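Local coordinates for putative uncharacterized protein (Dictyostelium purpureum, PDB 4R12), which probably serves as an essential subunit of the gamma-secretase complex, an endoprotease that cleaves integral membrane proteins such as Notch receptors within the membrane, at residues L549-D554 with S567-F572; W273-S278 with S385-K390; L97-K102 with T150-R155. All blocks are in the same frame, centred on the assembly; numbering follows the deposited sequence.

Contact 1 (L549-D554 with S567-F572); sequences LSLGFD and SSYPIF. With NAG (2-acetamido-2-deoxy-beta-D-glucopyranose), chain F.
Ser550 OG is gripped by two backbone groups: it donates to Pro570 O at 2.7 Å and accepts from Gly552 N at 3.1 Å, with an N-H...O angle of 160°. The second bond makes an ST turn, set in the type I beta turn from Ser550 to Phe553 that leads into strand 553-556. Chi1 of 178° places OG trans to the serine's own nitrogen and beside its carbonyl carbon, from where it spans the gap to the 567-572 loop. Pro570 O receives it 22° from the carbonyl plane. Gly552 has no side chain to keep the loop off, and its N lies 3.4 Å from Tyr569 CB.

The Tyr569 ring is sandwiched. Leu551 CB stands over its centre, 3.6 Å from the centroid, as a CH-pi contact; on the opposite face, nearer the rim, C6 of the sugar on Asn566 lies 3.3 Å above the plane. Exchanging Tyr569 for an alanine removes this ring and would probably open a gap between Leu551 and the sugar, leaving both without their shared surface. Further along, Ile571 CD1 covers one face of the Phe553 ring, while Ile564 of strand 561-564 touches both side chains. At the edge of the Phe553 ring, near its plane, Phe572 O lies 3.9 Å from Phe553 CZ.

Contact 2 (W273-S278 with S385-K390); sequences WGYVGS and SMSFLK
Ser278 and Ser387 bring the two backbones closest, with CA atoms 6.2 Å apart, where the first turn of helix 276-287 faces the short helix 385-389. Both serines point toward each other's segment, and Ser278 OG meets Ser387 OG at 2.8 Å, within hydrogen-bonding distance. In Ser278 the hydroxyl sits between the backbone N and the carbonyl carbon (chi1 50°), and in this position it also hydrogen-bonds Glu271, its strongest polar partner. Glu279 offers Ser387 OG a weak alternative partner, so each hydroxyl of the buried pair has an acidic side chain within reach. Their proximity would be expected to polarise it.

Tyr275 occupies the N-cap position of helix 276-287. Its CB passes 3.6 Å from Ser387 OG, and its ring extends to Met386, which it crosses at a slant. The methionine chain is extended beyond CG (chi2 179°), which carries SD out to the phenol end of the tyrosine, 3.7 Å from Tyr275 OH. SD is 5.1 Å from the centroid of the Tyr275 ring and 48° off its normal, an oblique Met-aromatic contact. Phe388, two residues after Met386, adds a looser touch, its CE1 lying 4.4 Å from Ser278 CB.

This is an interior helix-to-helix contact of the large lobe, whose sequence family belongs to the zinc-exopeptidase clan. Lys390 also forms a salt bridge with Glu279 of helix 276-287. Helix 385-389 also rests on parallel strands: Phe388 packs on Leu216 and Met218 of strand 214-220 and on Ile322 of strand 319-325, while Ser385 touches Val397 and Val399 of strand 397-401.

Contact 3 (L97-K102 with T150-R155); sequences LTDTKK and TSVAIR. With NAG (2-acetamido-2-deoxy-beta-D-glucopyranose), chain D.
Asp99 holds its CG between the backbone N and the carbonyl carbon (chi1 52°), and Arg155 runs out extended until it bends about CG-CD (chi3 -64°); together these torsions bring the carboxylate up to the NE/NH2 edge of the guanidinium. The result is a side-on bidentate salt bridge that ties the loop after strand 90-96 to helix 148-160 in the small lobe. Arg155 NE reaches Asp99 OD2 at 2.9 Å, using the oxygen's syn lone pair, while Arg155 NH2 meets Asp99 OD1 at 2.9 Å in a nearly straight bond within the guanidinium plane. The two planar groups are turned 44° against each other, so the fork is twisted rather than flat. NH2 is shared with Asp73, a second carboxylate that would be expected to help hold the arginine's rotation and balance its charge.

Leu97 closes one face of the guanidinium: its CD1 sits 3.6 Å above the plane, offset toward the rim. The other methyl, CD2, comes 4.3 Å from Ile154 CG2, and both of these side chains also touch Ile146 of strand 143-146.

One helical turn before Arg155, Ser151 OG accepts the amide proton of Thr98 at an N...O distance of 2.9 Å and is also hydrogen-bonded to Asp147 O. This buried hydroxyl thereby links the loop backbone to the start of the helix. Thr98 OG1 turns elsewhere, to Ile146 O.

The sugar on Asn148, at the head of the same helix, adds another tie. Its N2 donates to Asp99 O at 3.0 Å, and its acetyl methyl C8 rests 3.5 Å from Lys101 CG.

How the contacts relate
From the N terminus the contacts follow in series, none enclosing or crossing another. Contact 3 closes first, joining the loop after strand 90-96 to helix 148-160 in the small lobe. Contact 2 then closes a span of 106 intervening residues within the large lobe, and contact 1 closes a short one around the hairpin 553-556/561-564. Contacts 1 and 2 touch: Pro570 CG lies 3.5 Å from Val276 CG1, and the rings of Phe572 and Trp273 meet edge-to-face, so the late loop packs on the start of helix 276-287. Contact 3 stands apart, its nearest atoms about 18 Å from those of contact 2, across the chain's centre.

Contact 1 (L549-D554 with S567-F572)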
loop_
_atom_site.group_PDB
_atom_site.type_symbol
_atom_site.label_atom_id
_atom_site.label_comp_id
_atom_site.label_asym_id
_atom_site.label_seq_id
_atom_site.Cartn_x
_atom_site.Cartn_y
_atom_site.Cartn_z
ATOM N N LEU A 549 8.727 -9.796 -3.478
ATOM C CA LEU A 549 9.827 -9.427 -4.360
ATOM C C LEU A 549 9.607 -10.059 -5.725
ATOM O O LEU A 549 9.215 -11.221 -5.823
ATOM C CB LEU A 549 11.176 -9.885 -3.778
ATOM C CG LEU A 549 12.456 -9.690 -4.616
ATOM C CD1 LEU A 549 12.806 -8.217 -4.746
ATOM C CD2 LEU A 549 13.644 -10.466 -4.032
ATOM N N SER A 550 9.851 -9.283 -6.773
ATOM C CA SER A 550 9.669 -9.770 -8.134
ATOM C C SER A 550 10.496 -11.017 -8.376
ATOM O O SER A 550 11.625 -11.122 -7.900
ATOM C CB SER A 550 10.050 -8.693 -9.149
ATOM O OG SER A 550 9.916 -9.185 -10.476
ATOM N N LEU A 551 9.931 -11.971 -9.100
ATOM C CA LEU A 551 10.682 -13.162 -9.486
ATOM C C LEU A 551 11.705 -12.850 -10.588
ATOM O O LEU A 551 12.527 -13.703 -10.956
ATOM C CB LEU A 551 9.725 -14.266 -9.948
ATOM C CG LEU A 551 8.788 -14.845 -8.883
ATOM C CD1 LEU A 551 7.868 -15.889 -9.510
ATOM C CD2 LEU A 551 9.566 -15.447 -7.723
ATOM N N GLY A 552 11.653 -11.629 -11.110
ATOM C CA GLY A 552 12.561 -11.211 -12.166
ATOM C C GLY A 552 13.962 -10.870 -11.687
ATOM O O GLY A 552 14.873 -10.696 -12.507
ATOM N N PHE A 553 14.130 -10.779 -10.368
ATOM C CA PHE A 553 15.409 -10.431 -9.754
ATOM C C PHE A 553 16.105 -11.647 -9.177
ATOM O O PHE A 553 15.454 -12.598 -8.753
ATOM C CB PHE A 553 15.235 -9.411 -8.616
ATOM C CG PHE A 553 14.767 -8.056 -9.060
ATOM C CD1 PHE A 553 15.528 -7.296 -9.933
ATOM C CD2 PHE A 553 13.585 -7.524 -8.568
ATOM C CE1 PHE A 553 15.099 -6.040 -10.338
ATOM C CE2 PHE A 553 13.148 -6.275 -8.963
ATOM C CZ PHE A 553 13.903 -5.528 -9.852
ATOM N N ASP A 554 17.434 -11.589 -9.135
ATOM C CA ASP A 554 18.237 -12.535 -8.372
ATOM C C ASP A 554 19.403 -11.780 -7.728
ATOM O O ASP A 554 19.824 -10.731 -8.230
ATOM C CB ASP A 554 18.746 -13.667 -9.263
ATOM C CG ASP A 554 19.389 -14.797 -8.468
ATOM O OD1 ASP A 554 19.081 -14.925 -7.262
ATOM O OD2 ASP A 554 20.196 -15.557 -9.049
ATOM N N SER A 567 13.022 -10.172 -17.430
ATOM C CA SER A 567 12.292 -8.912 -17.490
ATOM C C SER A 567 10.803 -9.083 -17.785
ATOM O O SER A 567 10.076 -8.099 -17.893
ATOM C CB SER A 567 12.927 -7.987 -18.528
ATOM O OG SER A 567 13.344 -8.717 -19.662
ATOM N N SER A 568 10.344 -10.325 -17.907
ATOM C CA SER A 568 8.919 -10.582 -18.076
ATOM C C SER A 568 8.170 -10.330 -16.768
ATOM O O SER A 568 6.975 -10.065 -16.774
ATOM C CB SER A 568 8.674 -12.013 -18.554
ATOM O OG SER A 568 9.246 -12.224 -19.833
ATOM N N TYR A 569 8.881 -10.432 -15.650
ATOM C CA TYR A 569 8.306 -10.131 -14.339
ATOM C C TYR A 569 8.376 -8.618 -14.095
ATOM O O TYR A 569 9.072 -7.905 -14.827
ATOM C CB TYR A 569 9.038 -10.912 -13.239
ATOM C CG TYR A 569 8.795 -12.415 -13.280
ATOM C CD1 TYR A 569 7.573 -12.954 -12.885
ATOM C CD2 TYR A 569 9.789 -13.292 -13.704
ATOM C CE1 TYR A 569 7.346 -14.328 -12.916
ATOM C CE2 TYR A 569 9.572 -14.666 -13.735
ATOM C CZ TYR A 569 8.352 -15.174 -13.337
ATOM O OH TYR A 569 8.129 -16.532 -13.368
ATOM N N PRO A 570 7.637 -8.111 -13.090
ATOM C CA PRO A 570 7.686 -6.656 -12.907
ATOM C C PRO A 570 9.074 -6.189 -12.460
ATOM O O PRO A 570 9.641 -6.750 -11.527
ATOM C CB PRO A 570 6.625 -6.384 -11.817
ATOM C CG PRO A 570 6.345 -7.696 -11.185
ATOM C CD PRO A 570 6.627 -8.752 -12.229
ATOM N N ILE A 571 9.611 -5.181 -13.134
ATOM C CA ILE A 571 10.918 -4.644 -12.770
ATOM C C ILE A 571 10.810 -3.199 -12.319
ATOM O O ILE A 571 10.712 -2.295 -13.148
ATOM C CB ILE A 571 11.910 -4.705 -13.942
ATOM C CG1 ILE A 571 12.062 -6.140 -14.445
ATOM C CG2 ILE A 571 13.268 -4.116 -13.505
ATOM C CD1 ILE A 571 12.577 -7.103 -13.397
ATOM N N PHE A 572 10.825 -2.989 -11.010
ATOM C CA PHE A 572 10.788 -1.650 -10.429
ATOM C C PHE A 572 11.898 -1.543 -9.408
ATOM O O PHE A 572 12.027 -2.400 -8.536
ATOM C CB PHE A 572 9.439 -1.346 -9.765
ATOM C CG PHE A 572 8.288 -1.376 -10.715
ATOM C CD1 PHE A 572 7.932 -0.243 -11.421
ATOM C CD2 PHE A 572 7.571 -2.534 -10.914
ATOM C CE1 PHE A 572 6.854 -0.265 -12.301
ATOM C CE2 PHE A 572 6.510 -2.559 -11.799
ATOM C CZ PHE A 572 6.156 -1.424 -12.491
HETATM C C1 NAG F . 10.358 -15.550 -17.764
HETATM C C2 NAG F . 10.510 -17.012 -18.082
HETATM C C3 NAG F . 9.197 -17.686 -18.441
HETATM C C4 NAG F . 8.042 -17.214 -17.584
HETATM C C5 NAG F . 8.062 -15.712 -17.400
HETATM C C6 NAG F . 7.033 -15.212 -16.394
HETATM C C7 NAG F . 12.708 -17.365 -18.745
HETATM C C8 NAG F . 13.720 -16.311 -19.075
HETATM N N2 NAG F . 11.483 -17.120 -19.129
HETATM O O3 NAG F . 9.354 -19.075 -18.174
HETATM O O4 NAG F . 6.842 -17.641 -18.181
HETATM O O5 NAG F . 9.333 -15.483 -16.829
HETATM O O6 NAG F . 5.886 -14.629 -16.997
HETATM O O7 NAG F . 12.964 -18.390 -18.152
#

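Contact 2 (W273-S278 with S385-K390)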
loop_
_atom_site.group_PDB
_atom_site.type_symbol
_atom_site.label_atom_id
_atom_site.label_comp_id
_atom_site.label_asym_id
_atom_site.label_seq_id
_atom_site.Cartn_x
_atom_site.Cartn_y
_atom_site.Cartn_z
ATOM N N TRP A 273 2.857 -3.173 -7.271
ATOM C CA TRP A 273 3.997 -3.157 -8.177
ATOM C C TRP A 273 4.150 -4.527 -8.833
ATOM O O TRP A 273 5.216 -5.151 -8.788
ATOM C CB TRP A 273 5.257 -2.729 -7.421
ATOM C CG TRP A 273 5.062 -1.395 -6.766
ATOM C CD1 TRP A 273 4.704 -1.163 -5.462
ATOM C CD2 TRP A 273 5.145 -0.107 -7.394
ATOM N NE1 TRP A 273 4.580 0.189 -5.240
ATOM C CE2 TRP A 273 4.843 0.857 -6.407
ATOM C CE3 TRP A 273 5.443 0.322 -8.692
ATOM C CZ2 TRP A 273 4.839 2.223 -6.678
ATOM C CZ3 TRP A 273 5.443 1.679 -8.957
ATOM C CH2 TRP A 273 5.144 2.615 -7.956
ATOM N N GLY A 274 3.056 -4.992 -9.427
ATOM C CA GLY A 274 3.057 -6.235 -10.179
ATOM C C GLY A 274 2.741 -7.482 -9.374
ATOM O O GLY A 274 3.235 -8.564 -9.698
ATOM N N TYR A 275 1.947 -7.328 -8.307
ATOM C CA TYR A 275 1.521 -8.456 -7.476
ATOM C C TYR A 275 2.667 -9.305 -6.935
ATOM O O TYR A 275 2.523 -10.515 -6.838
ATOM C CB TYR A 275 0.578 -9.379 -8.274
ATOM C CG TYR A 275 -0.576 -8.669 -8.932
ATOM C CD1 TYR A 275 -1.602 -8.132 -8.167
ATOM C CD2 TYR A 275 -0.649 -8.534 -10.317
ATOM C CE1 TYR A 275 -2.659 -7.475 -8.747
ATOM C CE2 TYR A 275 -1.720 -7.878 -10.915
ATOM C CZ TYR A 275 -2.723 -7.355 -10.113
ATOM O OH TYR A 275 -3.795 -6.695 -10.663
ATOM N N VAL A 276 3.800 -8.708 -6.578
ATOM C CA VAL A 276 4.951 -9.554 -6.290
ATOM C C VAL A 276 4.844 -10.283 -4.957
ATOM O O VAL A 276 5.456 -11.340 -4.786
ATOM C CB VAL A 276 6.269 -8.767 -6.337
ATOM C CG1 VAL A 276 6.468 -8.180 -7.737
ATOM C CG2 VAL A 276 6.300 -7.687 -5.289
ATOM N N GLY A 277 4.064 -9.737 -4.023
ATOM C CA GLY A 277 3.826 -10.403 -2.751
ATOM C C GLY A 277 3.045 -11.702 -2.881
ATOM O O GLY A 277 3.504 -12.757 -2.433
ATOM N N SER A 278 1.868 -11.643 -3.493
ATOM C CA SER A 278 1.111 -12.871 -3.730
ATOM C C SER A 278 1.880 -13.841 -4.633
ATOM O O SER A 278 1.919 -15.043 -4.369
ATOM C CB SER A 278 -0.272 -12.570 -4.327
ATOM O OG SER A 278 -0.213 -11.706 -5.445
ATOM N N SER A 385 -6.065 -11.913 -6.191
ATOM C CA SER A 385 -6.636 -13.207 -6.554
ATOM C C SER A 385 -6.157 -13.660 -7.929
ATOM O O SER A 385 -6.083 -14.852 -8.212
ATOM C CB SER A 385 -8.164 -13.148 -6.540
ATOM O OG SER A 385 -8.660 -13.012 -5.221
ATOM N N MET A 386 -5.846 -12.697 -8.789
ATOM C CA MET A 386 -5.295 -13.009 -10.099
ATOM C C MET A 386 -4.050 -13.899 -10.027
ATOM O O MET A 386 -3.818 -14.724 -10.922
ATOM C CB MET A 386 -4.964 -11.725 -10.853
ATOM C CG MET A 386 -6.189 -10.962 -11.318
ATOM S SD MET A 386 -5.749 -9.440 -12.186
ATOM C CE MET A 386 -7.290 -9.082 -13.022
ATOM N N SER A 387 -3.252 -13.744 -8.976
ATOM C CA SER A 387 -2.048 -14.554 -8.848
ATOM C C SER A 387 -2.413 -16.013 -8.623
ATOM O O SER A 387 -1.756 -16.912 -9.148
ATOM C CB SER A 387 -1.163 -14.043 -7.708
ATOM O OG SER A 387 -0.769 -12.708 -7.954
ATOM N N PHE A 388 -3.465 -16.257 -7.845
ATOM C CA PHE A 388 -3.901 -17.632 -7.598
ATOM C C PHE A 388 -4.604 -18.235 -8.814
ATOM O O PHE A 388 -4.435 -19.417 -9.113
ATOM C CB PHE A 388 -4.813 -17.692 -6.361
ATOM C CG PHE A 388 -4.094 -17.378 -5.080
ATOM C CD1 PHE A 388 -3.860 -16.069 -4.709
ATOM C CD2 PHE A 388 -3.621 -18.397 -4.265
ATOM C CE1 PHE A 388 -3.180 -15.775 -3.540
ATOM C CE2 PHE A 388 -2.940 -18.107 -3.094
ATOM C CZ PHE A 388 -2.713 -16.792 -2.739
ATOM N N LEU A 389 -5.379 -17.422 -9.524
ATOM C CA LEU A 389 -6.130 -17.925 -10.684
ATOM C C LEU A 389 -5.238 -18.307 -11.865
ATOM O O LEU A 389 -5.664 -19.035 -12.773
ATOM C CB LEU A 389 -7.156 -16.884 -11.120
ATOM C CG LEU A 389 -8.303 -16.748 -10.119
ATOM C CD1 LEU A 389 -8.987 -15.397 -10.259
ATOM C CD2 LEU A 389 -9.289 -17.899 -10.305
ATOM N N LYS A 390 -4.004 -17.812 -11.860
ATOM C CA LYS A 390 -3.010 -18.254 -12.834
ATOM C C LYS A 390 -2.620 -19.702 -12.588
ATOM O O LYS A 390 -2.131 -20.380 -13.483
ATOM C CB LYS A 390 -1.763 -17.378 -12.779
ATOM C CG LYS A 390 -1.966 -15.947 -13.229
ATOM C CD LYS A 390 -0.704 -15.122 -12.974
ATOM C CE LYS A 390 -0.951 -13.643 -13.257
ATOM N NZ LYS A 390 0.268 -12.794 -13.062
#

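Contact 3 (L97-K102 with T150-R155)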
loop_
_atom_site.group_PDB
_atom_site.type_symbol
_atom_site.label_atom_id
_atom_site.label_comp_id
_atom_site.label_asym_id
_atom_site.label_seq_id
_atom_site.Cartn_x
_atom_site.Cartn_y
_atom_site.Cartn_z
ATOM N N LEU A 97 1.105 22.598 -2.605
ATOM C CA LEU A 97 0.471 22.976 -1.353
ATOM C C LEU A 97 -0.618 21.973 -0.979
ATOM O O LEU A 97 -1.347 21.484 -1.844
ATOM C CB LEU A 97 -0.120 24.388 -1.474
ATOM C CG LEU A 97 0.844 25.496 -1.929
ATOM C CD1 LEU A 97 0.058 26.744 -2.294
ATOM C CD2 LEU A 97 1.874 25.810 -0.853
ATOM N N THR A 98 -0.723 21.665 0.305
ATOM C CA THR A 98 -1.763 20.753 0.769
ATOM C C THR A 98 -2.674 21.400 1.807
ATOM O O THR A 98 -3.346 20.678 2.545
ATOM C CB THR A 98 -1.163 19.475 1.386
ATOM O OG1 THR A 98 -0.469 19.816 2.596
ATOM C CG2 THR A 98 -0.187 18.815 0.415
ATOM N N ASP A 99 -2.695 22.737 1.876
ATOM C CA ASP A 99 -3.595 23.422 2.813
ATOM C C ASP A 99 -5.028 23.465 2.271
ATOM O O ASP A 99 -5.978 23.697 3.020
ATOM C CB ASP A 99 -3.102 24.842 3.144
ATOM C CG ASP A 99 -2.811 25.687 1.908
ATOM O OD1 ASP A 99 -2.465 25.130 0.838
ATOM O OD2 ASP A 99 -2.914 26.934 2.020
ATOM N N THR A 100 -5.169 23.234 0.969
ATOM C CA THR A 100 -6.468 22.996 0.342
ATOM C C THR A 100 -6.427 21.673 -0.426
ATOM O O THR A 100 -5.348 21.170 -0.744
ATOM C CB THR A 100 -6.857 24.111 -0.630
ATOM O OG1 THR A 100 -5.906 24.161 -1.701
ATOM C CG2 THR A 100 -6.918 25.470 0.075
ATOM N N LYS A 101 -7.600 21.118 -0.718
ATOM C CA LYS A 101 -7.731 19.864 -1.459
ATOM C C LYS A 101 -8.145 20.139 -2.893
ATOM O O LYS A 101 -8.552 21.252 -3.211
ATOM C CB LYS A 101 -8.780 18.953 -0.819
ATOM C CG LYS A 101 -8.393 18.316 0.508
ATOM C CD LYS A 101 -9.602 17.536 1.042
ATOM C CE LYS A 101 -9.312 16.872 2.381
ATOM N NZ LYS A 101 -8.666 15.553 2.186
ATOM N N LYS A 102 -8.074 19.131 -3.757
ATOM C CA LYS A 102 -8.609 19.306 -5.107
ATOM C C LYS A 102 -10.128 19.339 -5.048
ATOM O O LYS A 102 -10.732 18.607 -4.278
ATOM C CB LYS A 102 -8.152 18.190 -6.052
ATOM C CG LYS A 102 -6.738 18.353 -6.585
ATOM C CD LYS A 102 -6.433 17.302 -7.648
ATOM C CE LYS A 102 -5.182 17.666 -8.461
ATOM N NZ LYS A 102 -3.963 17.812 -7.591
ATOM N N THR A 150 2.784 24.301 6.935
ATOM C CA THR A 150 3.839 24.851 6.088
ATOM C C THR A 150 3.269 25.417 4.785
ATOM O O THR A 150 3.729 26.444 4.298
ATOM C CB THR A 150 4.917 23.790 5.773
ATOM O OG1 THR A 150 5.395 23.226 7.002
ATOM C CG2 THR A 150 6.082 24.394 5.013
ATOM N N SER A 151 2.255 24.755 4.228
ATOM C CA SER A 151 1.640 25.234 2.995
ATOM C C SER A 151 1.050 26.628 3.179
ATOM O O SER A 151 1.216 27.497 2.320
ATOM C CB SER A 151 0.558 24.261 2.507
ATOM O OG SER A 151 1.144 23.096 1.943
ATOM N N VAL A 152 0.365 26.830 4.301
ATOM C CA VAL A 152 -0.210 28.135 4.616
ATOM C C VAL A 152 0.867 29.218 4.557
ATOM O O VAL A 152 0.684 30.265 3.929
ATOM C CB VAL A 152 -0.886 28.134 6.011
ATOM C CG1 VAL A 152 -1.293 29.555 6.427
ATOM C CG2 VAL A 152 -2.086 27.193 6.017
ATOM N N ALA A 153 2.005 28.942 5.180
ATOM C CA ALA A 153 3.073 29.925 5.263
ATOM C C ALA A 153 3.714 30.162 3.889
ATOM O O ALA A 153 3.966 31.296 3.503
ATOM C CB ALA A 153 4.110 29.485 6.283
ATOM N N ILE A 154 3.938 29.089 3.136
ATOM C CA ILE A 154 4.558 29.194 1.820
ATOM C C ILE A 154 3.619 29.818 0.781
ATOM O O ILE A 154 4.066 30.506 -0.141
ATOM C CB ILE A 154 5.038 27.806 1.335
ATOM C CG1 ILE A 154 6.150 27.306 2.255
ATOM C CG2 ILE A 154 5.545 27.864 -0.105
ATOM C CD1 ILE A 154 7.323 28.234 2.307
ATOM N N ARG A 155 2.320 29.576 0.924
ATOM C CA ARG A 155 1.335 30.244 0.074
ATOM C C ARG A 155 1.384 31.749 0.324
ATOM O O ARG A 155 1.276 32.542 -0.618
ATOM C CB ARG A 155 -0.086 29.719 0.328
ATOM C CG ARG A 155 -1.133 30.306 -0.629
ATOM C CD ARG A 155 -2.573 29.881 -0.293
ATOM N NE ARG A 155 -2.808 28.442 -0.427
ATOM C CZ ARG A 155 -3.416 27.866 -1.461
ATOM N NH1 ARG A 155 -3.857 28.601 -2.476
ATOM N NH2 ARG A 155 -3.585 26.548 -1.479
HETATM C C1 NAG D . -5.909 22.443 6.926
HETATM C C2 NAG D . -7.137 21.815 6.320
HETATM C C3 NAG D . -8.334 22.712 6.511
HETATM C C4 NAG D . -8.463 23.194 7.951
HETATM C C5 NAG D . -7.114 23.748 8.410
HETATM C C6 NAG D . -7.065 24.179 9.845
HETATM C C7 NAG D . -6.849 20.409 4.419
HETATM C C8 NAG D . -6.812 20.340 2.940
HETATM N N2 NAG D . -6.932 21.611 4.926
HETATM O O3 NAG D . -9.468 21.976 6.103
HETATM O O4 NAG D . -9.482 24.190 7.984
HETATM O O5 NAG D . -6.187 22.702 8.286
HETATM O O6 NAG D . -7.330 23.062 10.672
HETATM O O7 NAG D . -6.799 19.429 5.108
#